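Putative major capsid protein (Cafeteriavirus-dependent mavirus, PDB 6G44) probably builds the protein shell of this marine virophage, assembling as a trimer of double jelly-roll subunits. Local coordinates at residues C[43-48]-C[266-271]; C[72-77]-C[203-208]; C[297-302]-C[322-327]; C[337-342]-C[468-473]; C[237-242]-C[345-350]. All blocks are in the same frame, centred on the assembly; numbering follows the deposited sequence.

Overall arrangement
The five contacts sample both jelly rolls of the subunit and the ground between them. Contacts 1 and 2 lie 10 Å apart, centre to centre, in one antiparallel sheet of the N-terminal half, where strands 258-273 and 74-84 are neighbours; both touch a second subunit. Contacts 3 and 4, centres about 9 Å apart, meet where strand 286-305 (contact 3) pairs with 464-482 (contact 4) in the C-terminal half. Contacts 2 and 4 lie on opposite sides of the chain's centre, about 27 Å apart between centres. Between the halves sits contact 5, its centre 21 Å from contact 2's and 19 Å from contact 4's, joining residues 237-242 to the loop 345-350.

Contact 1: residues C[43-48]-C[266-271]; sequences QTIQPV and INMLVQ
I45 and M268 run alongside each other in the same direction on one face of the sheet, and their ends meet in an apolar contact. I45 runs out in an extended line (chi2 171°) to CD1, while the M268 chain turns only at its last bond (chi3 66°), bringing its CE within 4.1 Å of I45 CD1. V270 adds CG1 to the same hydrophobic patch, 4.3 Å from I45 CD1. Q43 starts out on this face too, with its CB 3.4 Å from V270 O, but the chain then bends away and its side-chain NE2 bonds to T41 O. T44 and L269 occupy the other face, again parallel in direction; T44 OG1 comes to 3.9 Å from L269 CG, and T44 CG2 lies obliquely against the aliphatic start of N267. Between the two sets of side chains the antiparallel backbones make two pairs of reciprocal hydrogen bonds, Q43 with V270 and I45 with M268, the I45 N to M268 O bond measuring 2.8 Å. Where the strand gives out, P47 continues the contact by setting its CD 3.3 Å from I266 O. In the wider fold, 43-45 lies against strand 258-273 in the N-terminal sheet, and 74-84 also pairs with that long strand. M268 reaches F228 and V230 of strand 222-235, I45 rests on Q63 of strand 58-66, and the T44/L269 face packs against Q377 and E374 of the second subunit.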
# COMPACT_ATOMS: atom_id res chain seq x y z
N GLN C 43 2.28 -32.36 -2.72
CA GLN C 43 2.50 -33.35 -1.65
C GLN C 43 2.06 -32.83 -0.30
O GLN C 43 2.39 -31.70 0.09
CB GLN C 43 3.98 -33.72 -1.59
CG GLN C 43 4.58 -34.24 -2.90
CD GLN C 43 3.89 -35.48 -3.39
OE1 GLN C 43 3.94 -36.52 -2.71
NE2 GLN C 43 3.22 -35.40 -4.55
N THR C 44 1.35 -33.67 0.44
CA THR C 44 1.09 -33.49 1.85
C THR C 44 1.83 -34.62 2.57
O THR C 44 1.44 -35.80 2.42
CB THR C 44 -0.41 -33.51 2.17
OG1 THR C 44 -1.03 -32.35 1.58
CG2 THR C 44 -0.65 -33.44 3.68
N ILE C 45 2.88 -34.28 3.30
CA ILE C 45 3.83 -35.27 3.83
C ILE C 45 3.67 -35.36 5.33
O ILE C 45 3.82 -34.37 6.04
CB ILE C 45 5.27 -34.88 3.48
CG1 ILE C 45 5.40 -34.74 1.95
CG2 ILE C 45 6.28 -35.91 4.00
CD1 ILE C 45 6.69 -34.17 1.50
N GLN C 46 3.40 -36.57 5.79
CA GLN C 46 3.25 -36.86 7.21
C GLN C 46 4.63 -37.08 7.82
O GLN C 46 5.54 -37.50 7.14
CB GLN C 46 2.40 -38.13 7.40
CG GLN C 46 1.09 -38.19 6.62
CD GLN C 46 0.03 -37.27 7.20
OE1 GLN C 46 -0.13 -37.21 8.42
NE2 GLN C 46 -0.72 -36.56 6.33
N PRO C 47 4.79 -36.80 9.12
CA PRO C 47 6.06 -37.09 9.77
C PRO C 47 6.24 -38.62 9.94
O PRO C 47 5.28 -39.38 9.78
CB PRO C 47 5.94 -36.41 11.12
CG PRO C 47 4.53 -36.22 11.35
CD PRO C 47 3.83 -36.18 10.04
N VAL C 48 7.46 -39.01 10.25
CA VAL C 48 7.79 -40.45 10.34
C VAL C 48 7.09 -41.15 11.50
O VAL C 48 6.92 -42.38 11.44
CB VAL C 48 9.29 -40.69 10.43
CG1 VAL C 48 9.99 -40.22 9.18
CG2 VAL C 48 9.87 -40.11 11.71
N ILE C 266 1.03 -32.01 12.38
CA ILE C 266 1.88 -31.25 11.48
C ILE C 266 2.15 -32.05 10.22
O ILE C 266 2.41 -33.26 10.28
CB ILE C 266 3.17 -30.79 12.18
CG1 ILE C 266 3.99 -29.82 11.29
CG2 ILE C 266 4.01 -31.98 12.63
CD1 ILE C 266 5.20 -29.23 11.98
N ASN C 267 2.03 -31.38 9.06
CA ASN C 267 2.40 -31.94 7.77
C ASN C 267 3.28 -30.95 7.03
O ASN C 267 3.18 -29.75 7.27
CB ASN C 267 1.14 -32.22 6.94
CG ASN C 267 0.26 -33.31 7.54
OD1 ASN C 267 0.72 -34.12 8.34
ND2 ASN C 267 -0.99 -33.36 7.12
N MET C 268 4.14 -31.46 6.15
CA MET C 268 4.94 -30.62 5.24
C MET C 268 4.29 -30.66 3.89
O MET C 268 4.05 -31.74 3.35
CB MET C 268 6.38 -31.08 5.17
CG MET C 268 7.22 -30.23 4.23
SD MET C 268 8.99 -30.42 4.47
CE MET C 268 9.20 -32.11 3.96
N LEU C 269 3.97 -29.48 3.34
CA LEU C 269 3.26 -29.35 2.08
C LEU C 269 4.19 -28.73 1.06
O LEU C 269 4.77 -27.66 1.32
CB LEU C 269 2.04 -28.47 2.23
CG LEU C 269 0.77 -29.09 2.84
CD1 LEU C 269 0.98 -29.77 4.19
CD2 LEU C 269 -0.34 -28.08 2.97
N VAL C 270 4.37 -29.39 -0.08
CA VAL C 270 5.23 -28.85 -1.12
C VAL C 270 4.83 -29.38 -2.49
O VAL C 270 4.43 -30.55 -2.62
CB VAL C 270 6.73 -29.16 -0.82
CG1 VAL C 270 7.03 -30.67 -0.92
CG2 VAL C 270 7.68 -28.32 -1.66
N GLN C 271 4.94 -28.54 -3.51
CA GLN C 271 4.72 -28.97 -4.87
C GLN C 271 5.81 -29.94 -5.33
O GLN C 271 6.95 -29.88 -4.92
CB GLN C 271 4.67 -27.74 -5.79
CG GLN C 271 3.40 -26.90 -5.61
CD GLN C 271 3.59 -25.48 -6.07
OE1 GLN C 271 4.42 -24.77 -5.53
NE2 GLN C 271 2.81 -25.05 -7.09

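Contact 2: residues C[72-77]-C[203-208]; sequences APRLRV and DEALVA
D203 and R74, the two residues most deeply engaged here, meet side-on, their side chains lying nearly perpendicular. R74 uses two nitrogens on two different atoms: NE makes a salt bridge of 2.7 Å to D203 OD1, and NH1 donates to the backbone D203 O at 2.9 Å. Both acceptors lie close to the guanidinium plane, yet the carboxylate oxygen is approached from well above its own plane, 49° out of it. A bend at chi3 (75°) folds the arginine back along the neighbouring strand, where A205 N sits 3.6 Å above the guanidinium plane, over its centre. The remaining nitrogen, NH2, is taken by the carbonyl of L141. E380 of the second subunit lies close to D203 OD2, and its negative charge could raise the proton affinity of the aspartate, an effect the arginine would oppose.

The backbone beneath is an antiparallel pairing within the N-terminal jelly roll, strand 74-84 running against 195-205, with L75 and E204 exchanging two hydrogen bonds. L75, third in buried surface, sends its CD1 to within 4.0 Å of L206 CD1 on the face it shares with E204, and V103 of helix 102-105 packs against it. Past the end of strand 195-205 one further backbone hydrogen bond follows, L206 N to P73 O at 3.1 Å. A water donates to both P73 O and L206 O, 2.8 Å from the latter, bridging the two carbonyls where the backbones part.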
# COMPACT_ATOMS: atom_id res chain seq x y z
N ALA C 72 10.00 -23.42 -1.73
CA ALA C 72 9.54 -22.87 -0.46
C ALA C 72 8.50 -23.77 0.18
O ALA C 72 7.33 -23.48 0.22
CB ALA C 72 8.99 -21.47 -0.67
N PRO C 73 8.95 -24.94 0.70
CA PRO C 73 8.04 -25.82 1.39
C PRO C 73 7.42 -25.18 2.63
O PRO C 73 8.03 -24.30 3.27
CB PRO C 73 8.91 -27.02 1.78
CG PRO C 73 10.30 -26.50 1.81
CD PRO C 73 10.33 -25.45 0.72
N ARG C 74 6.22 -25.60 2.96
CA ARG C 74 5.46 -25.04 4.06
C ARG C 74 5.14 -26.10 5.09
O ARG C 74 5.12 -27.30 4.78
CB ARG C 74 4.14 -24.40 3.57
CG ARG C 74 4.34 -23.38 2.45
CD ARG C 74 3.04 -22.75 2.00
NE ARG C 74 2.51 -21.75 2.93
CZ ARG C 74 2.87 -20.47 2.95
NH1 ARG C 74 2.29 -19.68 3.83
NH2 ARG C 74 3.79 -20.00 2.14
N LEU C 75 4.85 -25.67 6.29
CA LEU C 75 4.35 -26.53 7.34
C LEU C 75 2.92 -26.15 7.69
O LEU C 75 2.63 -24.97 7.94
CB LEU C 75 5.24 -26.42 8.57
CG LEU C 75 6.69 -26.83 8.39
CD1 LEU C 75 7.57 -26.45 9.57
CD2 LEU C 75 6.80 -28.34 8.14
N ARG C 76 2.03 -27.14 7.72
CA ARG C 76 0.64 -26.96 8.12
C ARG C 76 0.51 -27.57 9.51
O ARG C 76 0.71 -28.79 9.66
CB ARG C 76 -0.35 -27.61 7.13
CG ARG C 76 -1.82 -27.49 7.55
CD ARG C 76 -2.66 -28.52 6.80
NE ARG C 76 -4.10 -28.37 7.01
CZ ARG C 76 -4.82 -28.92 8.00
NH1 ARG C 76 -4.26 -29.67 8.95
NH2 ARG C 76 -6.14 -28.70 8.03
N VAL C 77 0.19 -26.74 10.49
CA VAL C 77 -0.03 -27.21 11.87
C VAL C 77 -1.47 -27.04 12.22
O VAL C 77 -2.12 -26.07 11.81
CB VAL C 77 0.86 -26.53 12.90
CG1 VAL C 77 2.34 -26.83 12.65
CG2 VAL C 77 0.58 -25.04 13.01
N ASP C 203 -0.77 -22.54 7.98
CA ASP C 203 0.08 -23.05 6.89
C ASP C 203 1.12 -21.95 6.63
O ASP C 203 0.77 -20.91 6.03
CB ASP C 203 -0.80 -23.33 5.65
CG ASP C 203 -0.05 -23.90 4.45
OD1 ASP C 203 1.17 -23.69 4.34
OD2 ASP C 203 -0.71 -24.54 3.57
N GLU C 204 2.36 -22.16 7.05
CA GLU C 204 3.42 -21.14 7.05
C GLU C 204 4.69 -21.69 6.37
O GLU C 204 5.06 -22.86 6.57
CB GLU C 204 3.71 -20.75 8.51
CG GLU C 204 4.78 -19.69 8.72
CD GLU C 204 4.79 -19.12 10.13
OE1 GLU C 204 3.69 -18.89 10.69
OE2 GLU C 204 5.90 -18.91 10.68
N ALA C 205 5.35 -20.89 5.53
CA ALA C 205 6.59 -21.29 4.90
C ALA C 205 7.66 -21.54 5.96
O ALA C 205 7.80 -20.74 6.90
CB ALA C 205 7.06 -20.22 3.93
N LEU C 206 8.42 -22.63 5.82
CA LEU C 206 9.55 -22.87 6.71
C LEU C 206 10.72 -21.97 6.37
O LEU C 206 11.15 -21.96 5.21
CB LEU C 206 10.00 -24.33 6.57
CG LEU C 206 11.20 -24.76 7.42
CD1 LEU C 206 11.00 -24.53 8.90
CD2 LEU C 206 11.50 -26.24 7.15
N VAL C 207 11.26 -21.25 7.37
CA VAL C 207 12.43 -20.38 7.22
C VAL C 207 13.64 -21.12 7.75
O VAL C 207 13.98 -21.05 8.94
CB VAL C 207 12.20 -19.05 7.95
CG1 VAL C 207 13.40 -18.13 7.88
CG2 VAL C 207 10.96 -18.38 7.36
N ALA C 208 14.27 -21.89 6.87
CA ALA C 208 15.41 -22.76 7.25
C ALA C 208 16.25 -23.02 6.03
O ALA C 208 15.71 -23.47 5.03
CB ALA C 208 14.91 -24.06 7.85
O HOH W 1 9.98 -22.37 2.66

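Contact 3: residues C[297-302]-C[322-327]; sequences GNISSM and TTHSMA
I299 packs tightly against the backbone of T322, and two of its methyls crowd one carbonyl: CD1 lies 3.4 Å from T322 O and CG2 3.6 Å from the same oxygen. With CG1 anti to the backbone N (chi1 -165°), the ethyl arm extends past T322 to the H324 ring, the two side chains standing almost square to each other. The terminal methyl sits over one face of the imidazole in a CH-pi contact, I299 CD1 being 4.2 Å from the centroid of the H324 ring and 24° off its normal. At the other end M326, bent at chi3 (-74°), lays its sulfur on the backbone of G297, with SD 3.6 Å from G297 N. As G297 carries no side chain, the thioether can settle against the main chain itself.

These residues bring together two sheets of the C-terminal jelly roll: strand 286-305 belongs to one, while 319-328, broken by a short loop, forms an edge of the other within this chain. T323 and M326 also touch strand 464-482, T323 meeting L470 and V472, and M326 meeting V472.

Toward solvent the fit slackens. The exposed imidazole is touched across the contact by the I299 methyl on one face, and beside it the backbones are joined through water, H324 N donating at 2.8 Å to a molecule that in turn donates to N298 O. Bonds within the loop and to strand 448-457 hold it: T323 OG1 donates to H324 O at 2.8 Å and accepts from the backbone N of V452.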
# COMPACT_ATOMS: atom_id res chain seq x y z
N GLY C 297 28.05 -12.47 18.71
CA GLY C 297 28.42 -12.19 20.08
C GLY C 297 27.23 -11.78 20.90
O GLY C 297 26.23 -11.26 20.39
N ASN C 298 27.32 -12.06 22.19
CA ASN C 298 26.30 -11.62 23.11
C ASN C 298 26.92 -11.31 24.46
O ASN C 298 28.01 -11.79 24.78
CB ASN C 298 25.17 -12.65 23.23
CG ASN C 298 25.62 -13.92 23.88
OD1 ASN C 298 25.47 -14.09 25.09
ND2 ASN C 298 26.19 -14.82 23.09
N ILE C 299 26.24 -10.45 25.21
CA ILE C 299 26.62 -10.15 26.59
C ILE C 299 25.40 -9.64 27.31
O ILE C 299 24.53 -9.01 26.68
CB ILE C 299 27.79 -9.14 26.65
CG1 ILE C 299 28.40 -9.13 28.06
CG2 ILE C 299 27.38 -7.76 26.18
CD1 ILE C 299 29.76 -8.48 28.11
N SER C 300 25.30 -9.91 28.61
CA SER C 300 24.13 -9.50 29.38
C SER C 300 24.51 -8.78 30.66
O SER C 300 25.66 -8.82 31.09
CB SER C 300 23.26 -10.72 29.69
OG SER C 300 23.93 -11.59 30.59
N SER C 301 23.53 -8.09 31.23
CA SER C 301 23.65 -7.50 32.56
C SER C 301 22.28 -7.41 33.21
O SER C 301 21.23 -7.49 32.54
CB SER C 301 24.30 -6.12 32.51
OG SER C 301 23.43 -5.15 31.93
N MET C 302 22.30 -7.25 34.53
CA MET C 302 21.12 -6.91 35.28
C MET C 302 21.00 -5.40 35.19
O MET C 302 21.86 -4.68 35.68
CB MET C 302 21.26 -7.35 36.76
CG MET C 302 20.05 -7.02 37.64
SD MET C 302 18.55 -7.85 37.07
CE MET C 302 17.37 -7.41 38.34
N THR C 322 28.60 -3.72 26.28
CA THR C 322 29.62 -3.81 25.26
C THR C 322 30.03 -5.26 25.06
O THR C 322 30.43 -5.94 26.03
CB THR C 322 30.88 -2.99 25.65
OG1 THR C 322 30.52 -1.63 25.95
CG2 THR C 322 31.89 -2.99 24.53
N THR C 323 29.97 -5.75 23.82
CA THR C 323 30.38 -7.12 23.54
C THR C 323 31.87 -7.28 23.84
O THR C 323 32.63 -6.32 23.83
CB THR C 323 30.18 -7.54 22.07
OG1 THR C 323 31.03 -6.77 21.21
CG2 THR C 323 28.71 -7.39 21.64
N HIS C 324 32.27 -8.52 24.07
CA HIS C 324 33.67 -8.87 23.98
C HIS C 324 34.08 -8.71 22.51
O HIS C 324 33.21 -8.55 21.62
CB HIS C 324 33.88 -10.30 24.45
CG HIS C 324 33.50 -10.52 25.89
ND1 HIS C 324 34.03 -9.76 26.91
CD2 HIS C 324 32.63 -11.37 26.46
CE1 HIS C 324 33.51 -10.16 28.06
NE2 HIS C 324 32.65 -11.13 27.82
N SER C 325 35.38 -8.71 22.22
CA SER C 325 35.84 -8.63 20.84
C SER C 325 35.35 -9.86 20.10
O SER C 325 35.44 -10.97 20.61
CB SER C 325 37.38 -8.49 20.77
OG SER C 325 37.82 -8.33 19.44
N MET C 326 34.78 -9.64 18.92
CA MET C 326 34.26 -10.69 18.07
C MET C 326 35.20 -10.86 16.88
O MET C 326 35.35 -9.94 16.05
CB MET C 326 32.85 -10.34 17.58
CG MET C 326 31.85 -10.21 18.72
SD MET C 326 30.23 -9.60 18.18
CE MET C 326 30.54 -7.86 17.89
N ALA C 327 35.81 -12.05 16.80
CA ALA C 327 36.78 -12.39 15.76
C ALA C 327 36.04 -13.00 14.59
O ALA C 327 35.31 -13.97 14.76
CB ALA C 327 37.79 -13.40 16.32
O HOH W 2 30.46 -10.67 23.66

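Contact 4: residues C[337-342]-C[468-473]; sequences VMVSQE and YKLEVF
V337 and V339 meet L470 on one face of the paired strands, V337 CG1 coming within 3.6 Å of L470 CD1 and V339 CG2 touching the same methyl. V339 CG1 turns instead to Y468 CB, the two side chains set almost perpendicular. The Y468 ring lies against Q341, with Y468 CE2 3.6 Å from Q341 CB; the extended glutamine crosses the tyrosine at a slant, its amide plane turned 54° from the ring. On the other face M338, bent at chi3 (82°), turns its CE toward the ring of F473, 4.0 Å from F473 CE1. At the strand end the E342 chain lies athwart K469, though the ion pair is long, 4.0 Å from E342 OE1 to K469 NZ.

Behind these side chains stand four backbone hydrogen bonds, two between M338 and E471 and two between S340 and K469; the one from E471 N reaches M338 O at 2.9 Å. A second shell fixes the polar ends: E460 OE2 bonds to both Y468 OH and Q341 NE2, and K128 of helix 123-130 bonds to S340 OG. F456 covers V339 and Y468 from strand 448-457, while L129 meets M338 and F473 from the opposite face. The pair belongs to one sheet of a beta sandwich, its V339/L470 face turned to strand 448-457 of the other sheet, in the C-terminal jelly roll of this double jelly-roll protein.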
# COMPACT_ATOMS: atom_id res chain seq x y z
N VAL C 337 21.90 -5.47 15.38
CA VAL C 337 22.11 -5.26 16.82
C VAL C 337 20.75 -5.16 17.48
O VAL C 337 19.89 -4.38 17.04
CB VAL C 337 22.90 -3.97 17.08
CG1 VAL C 337 23.15 -3.79 18.58
CG2 VAL C 337 24.21 -4.00 16.32
N MET C 338 20.55 -5.91 18.57
CA MET C 338 19.33 -5.80 19.34
C MET C 338 19.65 -6.11 20.79
O MET C 338 20.57 -6.88 21.06
CB MET C 338 18.22 -6.69 18.76
CG MET C 338 18.19 -8.16 19.07
SD MET C 338 16.64 -8.91 18.44
CE MET C 338 17.09 -9.17 16.76
N VAL C 339 18.89 -5.52 21.70
CA VAL C 339 19.02 -5.76 23.13
C VAL C 339 17.69 -6.31 23.62
O VAL C 339 16.70 -5.60 23.61
CB VAL C 339 19.40 -4.46 23.86
CG1 VAL C 339 19.48 -4.71 25.37
CG2 VAL C 339 20.71 -3.90 23.34
N SER C 340 17.66 -7.59 24.03
CA SER C 340 16.42 -8.31 24.32
C SER C 340 16.23 -8.48 25.82
O SER C 340 17.20 -8.74 26.54
CB SER C 340 16.42 -9.71 23.66
OG SER C 340 16.26 -9.63 22.25
N GLN C 341 14.98 -8.35 26.28
CA GLN C 341 14.63 -8.71 27.66
C GLN C 341 14.80 -10.22 27.74
O GLN C 341 14.19 -10.96 26.96
CB GLN C 341 13.19 -8.29 27.93
CG GLN C 341 12.70 -8.59 29.34
CD GLN C 341 11.24 -8.25 29.45
OE1 GLN C 341 10.39 -8.95 28.89
NE2 GLN C 341 10.94 -7.13 30.10
N GLU C 342 15.64 -10.71 28.65
CA GLU C 342 15.94 -12.14 28.68
C GLU C 342 14.76 -13.01 29.11
O GLU C 342 14.55 -14.08 28.55
CB GLU C 342 17.19 -12.43 29.53
CG GLU C 342 18.47 -12.14 28.76
CD GLU C 342 19.74 -12.50 29.50
OE1 GLU C 342 20.30 -13.59 29.27
OE2 GLU C 342 20.22 -11.67 30.29
N TYR C 468 18.96 -7.99 30.62
CA TYR C 468 18.93 -7.68 29.17
C TYR C 468 20.18 -8.21 28.51
O TYR C 468 21.27 -8.19 29.10
CB TYR C 468 18.77 -6.15 28.90
CG TYR C 468 17.34 -5.73 29.13
CD1 TYR C 468 16.86 -5.54 30.41
CD2 TYR C 468 16.44 -5.61 28.07
CE1 TYR C 468 15.53 -5.23 30.65
CE2 TYR C 468 15.11 -5.28 28.29
CZ TYR C 468 14.67 -5.11 29.58
OH TYR C 468 13.36 -4.82 29.77
N LYS C 469 20.01 -8.69 27.27
CA LYS C 469 21.09 -9.28 26.50
C LYS C 469 21.30 -8.51 25.20
O LYS C 469 20.40 -8.44 24.36
CB LYS C 469 20.79 -10.74 26.21
CG LYS C 469 21.87 -11.46 25.44
CD LYS C 469 21.45 -12.88 25.06
CE LYS C 469 21.54 -13.83 26.24
NZ LYS C 469 21.37 -15.24 25.81
N LEU C 470 22.49 -7.97 25.03
CA LEU C 470 22.95 -7.39 23.75
C LEU C 470 23.36 -8.53 22.84
O LEU C 470 24.17 -9.38 23.23
CB LEU C 470 24.12 -6.43 23.98
CG LEU C 470 24.91 -5.97 22.76
CD1 LEU C 470 24.03 -5.28 21.71
CD2 LEU C 470 26.08 -5.08 23.12
N GLU C 471 22.80 -8.60 21.64
CA GLU C 471 23.15 -9.61 20.65
C GLU C 471 23.54 -8.90 19.37
O GLU C 471 22.88 -7.93 18.95
CB GLU C 471 21.98 -10.53 20.37
CG GLU C 471 21.57 -11.43 21.53
CD GLU C 471 20.41 -12.35 21.17
OE1 GLU C 471 19.32 -11.79 20.92
OE2 GLU C 471 20.58 -13.60 21.13
N VAL C 472 24.61 -9.39 18.74
CA VAL C 472 25.08 -8.91 17.45
C VAL C 472 25.05 -10.10 16.51
O VAL C 472 25.70 -11.11 16.76
CB VAL C 472 26.50 -8.30 17.51
CG1 VAL C 472 26.94 -7.80 16.14
CG2 VAL C 472 26.50 -7.19 18.56
N PHE C 473 24.24 -9.98 15.46
CA PHE C 473 24.12 -11.03 14.46
C PHE C 473 24.83 -10.62 13.19
O PHE C 473 24.88 -9.44 12.87
CB PHE C 473 22.66 -11.28 14.10
CG PHE C 473 21.84 -11.77 15.24
CD1 PHE C 473 21.19 -10.86 16.07
CD2 PHE C 473 21.71 -13.12 15.50
CE1 PHE C 473 20.41 -11.30 17.13
CE2 PHE C 473 20.94 -13.56 16.59
CZ PHE C 473 20.29 -12.64 17.39
O HOH W 3 18.94 -9.55 21.72

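Contact 5: residues C[237-242]-C[345-350]; sequences KPENMI and TKKFAP
F348 reaches from the loop 345-350 to the short helix 238-241, its near side meeting the I242 carbonyl and its far side P238. CB starts 3.6 Å from I242 O, with CG next to the same oxygen. With CG anti to the carbonyl carbon (chi1 -49°), the ring swings toward the helix and presents its edge: CD1 is 3.5 Å from I242 O, a buried oxygen with no hydrogen-bonding partner in the model. One atom further, CE1 packs against the proline ring, 3.6 Å from P238 CB, and CZ touches last, 4.1 Å from P238 CB. K347 CB lies over the centre of one ring face. Beside the ring, the K347 chain lies nearly perpendicular to E239 and makes a salt bridge, its hydrogen bond weak, with NZ 3.4 Å from E239 OE1.

K99 ties the two segments together, its NZ bonding to both E239 O and K347 O. The helix rests on strands 258-273 and 74-84 of the N-terminal half through P238 (on V259 and I261) and M241 (on I261 and F79); I242, just after it, touches F79 and A81, and the loop connects strands 334-341 and 355-363 of the other half.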
# COMPACT_ATOMS: atom_id res chain seq x y z
N LYS C 237 4.42 -24.61 21.44
CA LYS C 237 3.89 -24.47 22.77
C LYS C 237 3.27 -23.10 22.91
O LYS C 237 3.53 -22.23 22.10
CB LYS C 237 4.98 -24.68 23.80
CG LYS C 237 6.08 -23.65 23.84
CD LYS C 237 7.22 -24.18 24.68
CE LYS C 237 8.21 -23.08 24.97
NZ LYS C 237 9.45 -23.65 25.57
N PRO C 238 2.44 -22.90 23.93
CA PRO C 238 1.65 -21.68 24.02
C PRO C 238 2.47 -20.40 23.99
O PRO C 238 2.08 -19.44 23.29
CB PRO C 238 0.90 -21.87 25.33
CG PRO C 238 0.72 -23.33 25.43
CD PRO C 238 2.04 -23.85 24.99
N GLU C 239 3.60 -20.33 24.67
CA GLU C 239 4.40 -19.11 24.67
C GLU C 239 4.96 -18.75 23.29
O GLU C 239 5.28 -17.61 23.03
CB GLU C 239 5.56 -19.22 25.68
CG GLU C 239 6.35 -17.96 25.86
CD GLU C 239 7.15 -17.90 27.15
OE1 GLU C 239 7.31 -18.95 27.82
OE2 GLU C 239 7.66 -16.80 27.46
N ASN C 240 5.14 -19.74 22.43
CA ASN C 240 5.59 -19.48 21.08
C ASN C 240 4.50 -19.10 20.11
O ASN C 240 4.76 -18.32 19.19
CB ASN C 240 6.43 -20.64 20.57
CG ASN C 240 7.77 -20.70 21.26
OD1 ASN C 240 8.28 -19.69 21.74
ND2 ASN C 240 8.37 -21.89 21.31
N MET C 241 3.29 -19.57 20.33
CA MET C 241 2.19 -19.44 19.35
C MET C 241 1.07 -18.50 19.73
O MET C 241 0.52 -17.87 18.86
CB MET C 241 1.57 -20.82 19.04
CG MET C 241 2.56 -21.81 18.47
SD MET C 241 1.78 -23.28 17.82
CE MET C 241 1.00 -23.93 19.28
N ILE C 242 0.64 -18.50 20.99
CA ILE C 242 -0.61 -17.92 21.41
C ILE C 242 -0.44 -16.49 21.93
O ILE C 242 0.41 -16.21 22.75
CB ILE C 242 -1.26 -18.82 22.51
CG1 ILE C 242 -1.44 -20.25 21.98
CG2 ILE C 242 -2.58 -18.23 23.02
CD1 ILE C 242 -2.46 -20.41 20.86
N THR C 345 7.92 -11.48 31.40
CA THR C 345 7.13 -11.48 32.63
C THR C 345 5.72 -12.02 32.41
O THR C 345 5.03 -12.40 33.36
CB THR C 345 7.04 -10.06 33.21
OG1 THR C 345 6.41 -9.19 32.27
CG2 THR C 345 8.42 -9.53 33.56
N LYS C 346 5.27 -12.01 31.16
CA LYS C 346 3.97 -12.53 30.78
C LYS C 346 4.24 -13.46 29.60
O LYS C 346 5.07 -13.14 28.74
CB LYS C 346 3.07 -11.39 30.33
CG LYS C 346 2.57 -10.51 31.46
CD LYS C 346 1.80 -9.34 30.84
CE LYS C 346 0.56 -8.95 31.62
NZ LYS C 346 -0.40 -8.25 30.70
N LYS C 347 3.53 -14.57 29.52
CA LYS C 347 3.82 -15.54 28.47
C LYS C 347 3.19 -15.21 27.10
O LYS C 347 3.67 -15.71 26.09
CB LYS C 347 3.37 -16.93 28.89
CG LYS C 347 4.12 -17.53 30.08
CD LYS C 347 3.55 -18.90 30.42
CE LYS C 347 4.47 -19.77 31.26
NZ LYS C 347 5.84 -19.91 30.69
N PHE C 348 2.12 -14.42 27.07
CA PHE C 348 1.30 -14.30 25.85
C PHE C 348 1.26 -12.88 25.31
O PHE C 348 0.40 -12.54 24.52
CB PHE C 348 -0.10 -14.89 26.11
CG PHE C 348 -0.02 -16.26 26.73
CD1 PHE C 348 0.48 -17.31 26.02
CD2 PHE C 348 -0.37 -16.46 28.07
CE1 PHE C 348 0.62 -18.56 26.60
CE2 PHE C 348 -0.22 -17.71 28.65
CZ PHE C 348 0.28 -18.74 27.93
N ALA C 349 2.22 -12.08 25.75
CA ALA C 349 2.36 -10.66 25.41
C ALA C 349 3.43 -10.45 24.36
O ALA C 349 4.20 -11.35 24.05
CB ALA C 349 2.73 -9.88 26.66
N PRO C 350 3.49 -9.24 23.78
CA PRO C 350 4.57 -8.93 22.84
C PRO C 350 5.96 -9.14 23.42
O PRO C 350 6.20 -8.93 24.62
CB PRO C 350 4.34 -7.45 22.54
CG PRO C 350 2.86 -7.25 22.72
CD PRO C 350 2.58 -8.08 23.93